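Local structure of LbaCas13a H328A (C2c2) (5WLH) at residues A[985-988]-A[989-992]; A[1145-1148]-A[1149-1153]; A[1284-1287]-A[1288-1292]. The protein binds a CRISPR guide RNA in precursor form and, as a Cas13a nuclease, probably cleaves other RNA strands that the guide recognises. All blocks are in the same frame, centred on the assembly; numbering follows the deposited sequence.

Contact 1: A[985-988]-A[989-992]; sequences FKDD and EVYA
Where Phe985-Asp988 runs into Glu989-Ala992 the backbone turns from an extended Asp987 into helix, and the first i to i+4 bond, Tyr991 N to Asp987 O at 3.2 Å, is followed by Ala992 N to Asp988 O. The side chain of Asp987 closes the start of this helix. Its OD1 accepts from Val990 N at 3.1 Å, the donor approaching nearly along the C-O axis, while a second, weak bond from Glu989 N reaches the same oxygen at a strongly bent angle. Val990 packs close against this cap: its CG2 branch, lodged between its own backbone N and carbonyl carbon, lies 3.1 Å from Asp987 O, and it also meets Phe985 CB.

The aromatic contact pairs Phe985, two residues before the cap, with Tyr991 of the first turn. Tyr991 CA lies over a face of the Phe985 ring, 4.0 Å from the ring centroid, which is a CH-pi contact. Tyr991 CD1 comes over the same ring and is 3.4 Å from Phe985 CE1; the two ring planes are inclined at 34°, an oblique meeting. With CG of Tyr991 anti to the backbone N (chi1 179°), its ring is carried to the Phe985 ring, where CD1 meets it at a slant, while its OH bonds to Lys1036 O and Asn1038 N. Lys1045 adds a cation-pi contact to Phe985. The other acids look elsewhere, Asp988 OD2 to His1034 ND1 and the Glu989 carboxylate to the backbone N-H groups of Tyr1008 and Lys1009 at the start of helix 1008-1017.

An aspartate accepting from first-turn N-H groups, which have no preceding helical carbonyl, is the classical N-cap, here of helix 988-995, with an aromatic residue two places before the cap folded back on the first turn.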
loop_
_atom_site.group_PDB
_atom_site.type_symbol
_atom_site.label_atom_id
_atom_site.label_comp_id
_atom_site.label_asym_id
_atom_site.label_seq_id
_atom_site.Cartn_x
_atom_site.Cartn_y
_atom_site.Cartn_z
ATOM N N PHE A 985 16.738 -19.085 28.550
ATOM C CA PHE A 985 16.754 -18.580 29.912
ATOM C C PHE A 985 17.825 -19.324 30.702
ATOM O O PHE A 985 18.186 -20.459 30.379
ATOM C CB PHE A 985 15.376 -18.724 30.575
ATOM C CG PHE A 985 14.261 -18.001 29.847
ATOM C CD1 PHE A 985 13.550 -18.625 28.831
ATOM C CD2 PHE A 985 13.912 -16.707 30.193
ATOM C CE1 PHE A 985 12.526 -17.963 28.167
ATOM C CE2 PHE A 985 12.884 -16.043 29.533
ATOM C CZ PHE A 985 12.194 -16.671 28.524
ATOM N N LYS A 986 18.339 -18.656 31.741
ATOM C CA LYS A 986 19.402 -19.252 32.550
ATOM C C LYS A 986 18.942 -20.557 33.195
ATOM O O LYS A 986 19.674 -21.554 33.177
ATOM C CB LYS A 986 19.874 -18.258 33.615
ATOM C CG LYS A 986 20.964 -18.784 34.547
ATOM C CD LYS A 986 22.070 -19.536 33.800
ATOM C CE LYS A 986 23.105 -20.078 34.795
ATOM N NZ LYS A 986 24.446 -20.353 34.216
ATOM N N ASP A 987 17.733 -20.583 33.747
ATOM C CA ASP A 987 17.228 -21.783 34.400
ATOM C C ASP A 987 15.705 -21.736 34.400
ATOM O O ASP A 987 15.093 -20.756 33.967
ATOM C CB ASP A 987 17.789 -21.919 35.821
ATOM C CG ASP A 987 17.713 -20.626 36.609
ATOM O OD1 ASP A 987 16.661 -19.960 36.572
ATOM O OD2 ASP A 987 18.713 -20.276 37.271
ATOM N N ASP A 988 15.095 -22.811 34.908
ATOM C CA ASP A 988 13.641 -22.882 34.984
ATOM C C ASP A 988 13.050 -21.757 35.818
ATOM O O ASP A 988 11.877 -21.418 35.632
ATOM C CB ASP A 988 13.207 -24.228 35.560
ATOM C CG ASP A 988 13.575 -25.392 34.667
ATOM O OD1 ASP A 988 13.970 -25.156 33.506
ATOM O OD2 ASP A 988 13.471 -26.546 35.136
ATOM N N GLU A 989 13.833 -21.161 36.718
ATOM C CA GLU A 989 13.295 -20.122 37.591
ATOM C C GLU A 989 13.095 -18.804 36.851
ATOM O O GLU A 989 12.042 -18.173 36.977
ATOM C CB GLU A 989 14.204 -19.919 38.807
ATOM C CG GLU A 989 13.857 -18.683 39.632
ATOM C CD GLU A 989 12.522 -18.803 40.357
ATOM O OE1 GLU A 989 12.040 -17.781 40.889
ATOM O OE2 GLU A 989 11.955 -19.914 40.405
ATOM N N VAL A 990 14.100 -18.355 36.090
ATOM C CA VAL A 990 13.922 -17.129 35.314
ATOM C C VAL A 990 12.885 -17.341 34.219
ATOM O O VAL A 990 12.118 -16.430 33.890
ATOM C CB VAL A 990 15.261 -16.635 34.734
ATOM C CG1 VAL A 990 16.048 -15.868 35.780
ATOM C CG2 VAL A 990 16.072 -17.795 34.190
ATOM N N TYR A 991 12.841 -18.543 33.640
ATOM C CA TYR A 991 11.806 -18.847 32.657
ATOM C C TYR A 991 10.420 -18.733 33.276
ATOM O O TYR A 991 9.534 -18.071 32.725
ATOM C CB TYR A 991 12.020 -20.244 32.075
ATOM C CG TYR A 991 10.968 -20.655 31.063
ATOM C CD1 TYR A 991 10.440 -19.735 30.165
ATOM C CD2 TYR A 991 10.512 -21.959 31.001
ATOM C CE1 TYR A 991 9.483 -20.103 29.244
ATOM C CE2 TYR A 991 9.553 -22.338 30.082
ATOM C CZ TYR A 991 9.041 -21.404 29.205
ATOM O OH TYR A 991 8.084 -21.776 28.293
ATOM N N ALA A 992 10.218 -19.365 34.436
ATOM C CA ALA A 992 8.919 -19.300 35.097
ATOM C C ALA A 992 8.550 -17.866 35.448
ATOM O O ALA A 992 7.380 -17.474 35.355
ATOM C CB ALA A 992 8.927 -20.174 36.351
#

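Contact 2: A[1145-1148]-A[1149-1153]; sequences LNND and SNKQA
Leu1145-Asp1148 leaves the end of helix 1106-1145, Asn1146 being the first residue to depart from helical angles, and Ser1149-Ala1153 bends back so that the CA atoms of Leu1145 and Lys1151 lie 7.7 Å apart. The bend is held by Asn1147. Its OD1 accepts two bonds from Ser1149, from the hydroxyl OG at 2.7 Å and from the backbone N at 2.8 Å. The hydroxyl comes in 19° from the amide's carbonyl plane, whereas the N-H approaches from well above it. Asn1147 reaches this place because CG sits between its own backbone N and carbonyl carbon (chi1 69°), which folds the amide forward over the turn; ND2 of the same amide donates to Ser285 O and Ala288 O, so neither end of the group is left to rotate.

Lys1151 reaches back across the bend. Its chain, bent at chi3 and chi4, runs back past Leu1145, with CD 3.8 Å from Leu1145 CA. The ammonium group then donates to Asn1147 O at 2.9 Å from well above that carbonyl's plane and, within its own segment, to Ser1149 O at 2.7 Å with a lesser tilt. Cys1144 O, in the last turn of the helix, is a third acceptor. A methionine in place of Lys1151 would probably leave these three carbonyls without their shared donor and let the turn drift from the helix end.

The bond from Ser1149 N to the Asn1147 side chain defines an Asx turn, and the lysine ammonium group ties that turn to the C-terminal end of helix 1106-1145, at the protein surface.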
loop_
_atom_site.group_PDB
_atom_site.type_symbol
_atom_site.label_atom_id
_atom_site.label_comp_id
_atom_site.label_asym_id
_atom_site.label_seq_id
_atom_site.Cartn_x
_atom_site.Cartn_y
_atom_site.Cartn_z
ATOM N N LEU A 1145 20.333 23.948 -11.592
ATOM C CA LEU A 1145 21.493 23.774 -12.460
ATOM C C LEU A 1145 21.187 24.194 -13.880
ATOM O O LEU A 1145 22.072 24.685 -14.592
ATOM C CB LEU A 1145 21.948 22.313 -12.461
ATOM C CG LEU A 1145 22.910 21.818 -11.401
ATOM C CD1 LEU A 1145 23.075 20.312 -11.550
ATOM C CD2 LEU A 1145 24.263 22.510 -11.524
ATOM N N ASN A 1146 19.945 24.021 -14.311
ATOM C CA ASN A 1146 19.600 24.226 -15.704
ATOM C C ASN A 1146 18.936 25.571 -15.965
ATOM O O ASN A 1146 18.445 25.800 -17.069
ATOM C CB ASN A 1146 18.734 23.060 -16.179
ATOM C CG ASN A 1146 19.567 21.823 -16.427
ATOM O OD1 ASN A 1146 20.201 21.713 -17.462
ATOM N ND2 ASN A 1146 19.615 20.913 -15.461
ATOM N N ASN A 1147 18.932 26.474 -14.996
ATOM C CA ASN A 1147 18.488 27.832 -15.267
ATOM C C ASN A 1147 19.693 28.772 -15.242
ATOM O O ASN A 1147 20.840 28.352 -15.042
ATOM C CB ASN A 1147 17.374 28.265 -14.297
ATOM C CG ASN A 1147 17.847 28.441 -12.852
ATOM O OD1 ASN A 1147 18.991 28.795 -12.576
ATOM N ND2 ASN A 1147 16.927 28.213 -11.910
ATOM N N ASP A 1148 19.416 30.061 -15.431
ATOM C CA ASP A 1148 20.468 31.065 -15.524
ATOM C C ASP A 1148 20.793 31.725 -14.192
ATOM O O ASP A 1148 21.639 32.621 -14.163
ATOM C CB ASP A 1148 20.094 32.137 -16.564
ATOM C CG ASP A 1148 18.833 32.933 -16.197
ATOM O OD1 ASP A 1148 18.399 32.937 -15.020
ATOM O OD2 ASP A 1148 18.266 33.572 -17.112
ATOM N N SER A 1149 20.133 31.334 -13.102
ATOM C CA SER A 1149 20.426 31.938 -11.814
ATOM C C SER A 1149 21.899 31.740 -11.451
ATOM O O SER A 1149 22.583 30.833 -11.947
ATOM C CB SER A 1149 19.525 31.355 -10.724
ATOM O OG SER A 1149 19.921 30.030 -10.394
ATOM N N ASN A 1150 22.393 32.628 -10.594
ATOM C CA ASN A 1150 23.796 32.609 -10.207
ATOM C C ASN A 1150 24.113 31.356 -9.398
ATOM O O ASN A 1150 23.404 31.024 -8.441
ATOM C CB ASN A 1150 24.131 33.865 -9.403
ATOM C CG ASN A 1150 25.492 33.785 -8.744
ATOM O OD1 ASN A 1150 26.521 33.963 -9.401
ATOM N ND2 ASN A 1150 25.506 33.505 -7.440
ATOM N N LYS A 1151 25.184 30.659 -9.782
ATOM C CA LYS A 1151 25.600 29.422 -9.126
ATOM C C LYS A 1151 27.099 29.467 -8.875
ATOM O O LYS A 1151 27.865 29.822 -9.775
ATOM C CB LYS A 1151 25.232 28.195 -9.974
ATOM C CG LYS A 1151 23.723 27.934 -10.026
ATOM C CD LYS A 1151 23.350 26.798 -10.978
ATOM C CE LYS A 1151 23.126 27.338 -12.371
ATOM N NZ LYS A 1151 21.957 28.235 -12.369
ATOM N N GLN A 1152 27.511 29.113 -7.657
ATOM C CA GLN A 1152 28.931 29.100 -7.323
ATOM C C GLN A 1152 29.638 27.903 -7.961
ATOM O O GLN A 1152 29.017 26.921 -8.383
ATOM C CB GLN A 1152 29.131 29.082 -5.808
ATOM C CG GLN A 1152 28.949 30.449 -5.160
ATOM C CD GLN A 1152 29.097 31.584 -6.157
ATOM O OE1 GLN A 1152 30.210 31.970 -6.525
ATOM N NE2 GLN A 1152 27.969 32.119 -6.609
ATOM N N ALA A 1153 30.969 27.999 -8.014
ATOM C CA ALA A 1153 31.761 27.020 -8.750
ATOM C C ALA A 1153 31.508 25.603 -8.257
ATOM O O ALA A 1153 31.280 24.693 -9.061
ATOM C CB ALA A 1153 33.250 27.348 -8.640
#

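Contact 3: A[1284-1287]-A[1288-1292]; sequences VPTI and LYNIL. With nucleotides of chain B.
The backbone bonds joining Val1284-Ile1287 to Leu1288-Leu1292 are those of a regular alpha-helix: Leu1288, Tyr1289, Asn1290 and Ile1291 each donate to the residue four places earlier, as in Tyr1289 N to Pro1285 O at 2.8 Å.

The polar side-chain contact with the RNA is made by Asn1290, whose ND2 donates to OP1 of C30 of chain B at 3.0 Å along a bent path (N-H...O angle 136°). Its CG is anti to its carbonyl carbon (chi1 -66°), which turns the amide towards the phosphate. Lys826 N donates to OD1 and Met824 O accepts from ND2, which fixes which end of the amide faces the RNA.

The remaining contacts are van der Waals. The side chains of Thr1286 and Asn1290 cross obliquely, CG2 of the first lying 3.7 Å from ND2 of the second, while Ile1287 CG2 and Ile1291 CD1 approach loosely at 4.3 Å. Ile1287 CD1 touches C5' of A29 of chain B at 3.7 Å. On another flank, Pro1285 CB lies 3.6 Å from N3 of A6 of chain B and Thr1286 OG1 lies near its C2, though that hydroxyl bonds to Gln825 NE2.

One neutral donor to a phosphate, with van der Waals contact to a ribose and to a base, implies that helix 1284-1294 fits the shape and backbone of the bound pre-crRNA at two separate places; among these contacts, no hydrogen bond reads a base.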
loop_
_atom_site.group_PDB
_atom_site.type_symbol
_atom_site.label_atom_id
_atom_site.label_comp_id
_atom_site.label_asym_id
_atom_site.label_seq_id
_atom_site.Cartn_x
_atom_site.Cartn_y
_atom_site.Cartn_z
ATOM N N VAL A 1284 -3.596 8.288 4.700
ATOM C CA VAL A 1284 -3.037 7.783 5.958
ATOM C C VAL A 1284 -4.103 7.176 6.839
ATOM O O VAL A 1284 -3.933 6.030 7.311
ATOM C CB VAL A 1284 -2.214 8.882 6.648
ATOM C CG1 VAL A 1284 -1.993 8.529 8.122
ATOM C CG2 VAL A 1284 -0.837 9.074 5.953
ATOM N N PRO A 1285 -5.248 7.815 7.108
ATOM C CA PRO A 1285 -6.257 7.157 7.950
ATOM C C PRO A 1285 -6.814 5.886 7.333
ATOM O O PRO A 1285 -7.029 4.896 8.038
ATOM C CB PRO A 1285 -7.334 8.242 8.119
ATOM C CG PRO A 1285 -6.575 9.578 7.868
ATOM C CD PRO A 1285 -5.603 9.210 6.769
ATOM N N THR A 1286 -7.060 5.886 6.025
ATOM C CA THR A 1286 -7.604 4.695 5.374
ATOM C C THR A 1286 -6.649 3.522 5.516
ATOM O O THR A 1286 -7.068 2.385 5.740
ATOM C CB THR A 1286 -7.859 5.007 3.901
ATOM O OG1 THR A 1286 -8.968 5.907 3.815
ATOM C CG2 THR A 1286 -8.155 3.709 3.091
ATOM N N ILE A 1287 -5.346 3.782 5.391
ATOM C CA ILE A 1287 -4.387 2.693 5.520
ATOM C C ILE A 1287 -4.440 2.104 6.921
ATOM O O ILE A 1287 -4.402 0.881 7.099
ATOM C CB ILE A 1287 -2.989 3.196 5.145
ATOM C CG1 ILE A 1287 -2.932 3.394 3.621
ATOM C CG2 ILE A 1287 -1.926 2.201 5.590
ATOM C CD1 ILE A 1287 -1.690 4.144 3.160
ATOM N N LEU A 1288 -4.539 2.966 7.938
ATOM C CA LEU A 1288 -4.708 2.491 9.310
ATOM C C LEU A 1288 -5.982 1.673 9.445
ATOM O O LEU A 1288 -5.970 0.568 9.993
ATOM C CB LEU A 1288 -4.736 3.682 10.270
ATOM C CG LEU A 1288 -5.118 3.375 11.725
ATOM C CD1 LEU A 1288 -4.120 2.435 12.348
ATOM C CD2 LEU A 1288 -5.163 4.662 12.520
ATOM N N TYR A 1289 -7.092 2.207 8.945
ATOM C CA TYR A 1289 -8.362 1.480 8.989
ATOM C C TYR A 1289 -8.243 0.113 8.305
ATOM O O TYR A 1289 -8.754 -0.901 8.805
ATOM C CB TYR A 1289 -9.429 2.350 8.335
ATOM C CG TYR A 1289 -10.719 1.638 8.004
ATOM C CD1 TYR A 1289 -11.763 1.599 8.924
ATOM C CD2 TYR A 1289 -10.910 1.039 6.760
ATOM C CE1 TYR A 1289 -12.954 0.959 8.628
ATOM C CE2 TYR A 1289 -12.102 0.386 6.462
ATOM C CZ TYR A 1289 -13.114 0.359 7.402
ATOM O OH TYR A 1289 -14.296 -0.280 7.114
ATOM N N ASN A 1290 -7.561 0.068 7.159
ATOM C CA ASN A 1290 -7.393 -1.198 6.443
ATOM C C ASN A 1290 -6.609 -2.205 7.268
ATOM O O ASN A 1290 -6.945 -3.396 7.286
ATOM C CB ASN A 1290 -6.654 -0.974 5.116
ATOM C CG ASN A 1290 -7.436 -0.160 4.125
ATOM O OD1 ASN A 1290 -8.644 0.031 4.257
ATOM N ND2 ASN A 1290 -6.735 0.330 3.090
ATOM N N ILE A 1291 -5.526 -1.761 7.921
ATOM C CA ILE A 1291 -4.739 -2.677 8.744
ATOM C C ILE A 1291 -5.619 -3.307 9.814
ATOM O O ILE A 1291 -5.601 -4.525 10.024
ATOM C CB ILE A 1291 -3.535 -1.946 9.362
ATOM C CG1 ILE A 1291 -2.539 -1.581 8.262
ATOM C CG2 ILE A 1291 -2.908 -2.804 10.457
ATOM C CD1 ILE A 1291 -1.428 -0.627 8.740
ATOM N N LEU A 1292 -6.434 -2.492 10.480
ATOM C CA LEU A 1292 -7.344 -3.037 11.488
ATOM C C LEU A 1292 -8.391 -3.955 10.867
ATOM O O LEU A 1292 -8.702 -5.020 11.421
ATOM C CB LEU A 1292 -8.013 -1.890 12.244
ATOM C CG LEU A 1292 -6.926 -1.063 12.935
ATOM C CD1 LEU A 1292 -7.442 0.352 13.266
ATOM C CD2 LEU A 1292 -6.454 -1.774 14.190
ATOM P P A B 29 1.185 1.338 -0.965
ATOM O OP1 A B 29 1.947 0.980 0.272
ATOM O OP2 A B 29 1.394 0.654 -2.285
ATOM O "O5'" A B 29 -0.376 1.171 -0.732
ATOM C "C5'" A B 29 -1.004 1.726 0.411
ATOM C "C4'" A B 29 -2.472 1.989 0.155
ATOM O "O4'" A B 29 -2.638 2.776 -1.046
ATOM C "C3'" A B 29 -3.359 0.778 -0.087
ATOM O "O3'" A B 29 -3.715 0.141 1.122
ATOM C "C2'" A B 29 -4.540 1.402 -0.806
ATOM O "O2'" A B 29 -5.316 2.158 0.107
ATOM C "C1'" A B 29 -3.818 2.395 -1.710
ATOM N N9 A B 29 -3.434 1.747 -2.982
ATOM C C8 A B 29 -2.187 1.401 -3.431
ATOM N N7 A B 29 -2.208 0.822 -4.620
ATOM C C5 A B 29 -3.549 0.798 -4.948
ATOM C C6 A B 29 -4.219 0.300 -6.077
ATOM N N6 A B 29 -3.567 -0.258 -7.106
ATOM N N1 A B 29 -5.552 0.410 -6.100
ATOM C C2 A B 29 -6.171 0.984 -5.059
ATOM N N3 A B 29 -5.644 1.493 -3.934
ATOM C C4 A B 29 -4.313 1.361 -3.951
ATOM P P C B 30 -3.893 -1.445 1.229
ATOM O OP1 C B 30 -4.488 -1.621 2.579
ATOM O OP2 C B 30 -2.653 -2.171 0.841
ATOM O "O5'" C B 30 -4.974 -1.820 0.134
ATOM C "C5'" C B 30 -6.345 -1.471 0.296
ATOM C "C4'" C B 30 -7.138 -1.845 -0.930
ATOM O "O4'" C B 30 -6.550 -1.222 -2.102
ATOM C "C3'" C B 30 -7.157 -3.323 -1.280
ATOM O "O3'" C B 30 -8.102 -4.043 -0.515
ATOM C "C2'" C B 30 -7.479 -3.314 -2.769
ATOM O "O2'" C B 30 -8.862 -3.130 -2.969
ATOM C "C1'" C B 30 -6.756 -2.044 -3.233
ATOM N N1 C B 30 -5.450 -2.343 -3.845
ATOM C C2 C B 30 -5.473 -2.871 -5.133
ATOM O O2 C B 30 -6.556 -3.078 -5.675
ATOM N N3 C B 30 -4.318 -3.150 -5.747
ATOM C C4 C B 30 -3.176 -2.908 -5.127
ATOM N N4 C B 30 -2.071 -3.216 -5.807
ATOM C C5 C B 30 -3.105 -2.366 -3.807
ATOM C C6 C B 30 -4.274 -2.084 -3.199
ATOM P P A B 6 -12.925 15.726 5.867
ATOM O OP1 A B 6 -12.654 17.149 5.606
ATOM O OP2 A B 6 -14.268 15.131 5.600
ATOM O "O5'" A B 6 -11.882 14.861 5.010
ATOM C "C5'" A B 6 -10.539 15.308 4.826
ATOM C "C4'" A B 6 -9.571 14.139 4.777
ATOM O "O4'" A B 6 -9.546 13.482 6.060
ATOM C "C3'" A B 6 -9.931 13.023 3.810
ATOM O "O3'" A B 6 -9.518 13.311 2.495
ATOM C "C2'" A B 6 -9.231 11.818 4.411
ATOM O "O2'" A B 6 -7.826 11.900 4.171
ATOM C "C1'" A B 6 -9.439 12.087 5.893
ATOM N N9 A B 6 -10.663 11.478 6.431
ATOM C C8 A B 6 -11.730 12.135 6.994
ATOM N N7 A B 6 -12.659 11.329 7.440
ATOM C C5 A B 6 -12.154 10.063 7.158
ATOM C C6 A B 6 -12.663 8.785 7.387
ATOM N N6 A B 6 -13.848 8.577 7.984
ATOM N N1 A B 6 -11.905 7.728 6.999
ATOM C C2 A B 6 -10.723 7.946 6.402
ATOM N N3 A B 6 -10.149 9.116 6.119
ATOM C C4 A B 6 -10.917 10.138 6.539
#

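Along the chain the three contacts come in series, 985-992, then 1145-1153, then 1284-1292, and none touches another. Contact 3 lies about 10 Å from the centre of the chain, against the RNA; contacts 1 and 2 are peripheral, about 42 and 39 Å from that centre. Between centres, contact 1 is about 67 Å from contact 2 and 40 Å from contact 3, and contacts 2 and 3 are about 44 Å apart. Long helix 1106-1145 links two of them: contact 2 ends it, and its Leu1118, Gln1121 and Trp1125 pack on contact 3. Thus two local helix-end arrangements sit outside a guide-binding centre, their nearest atoms about 13 and 19 Å from RNA.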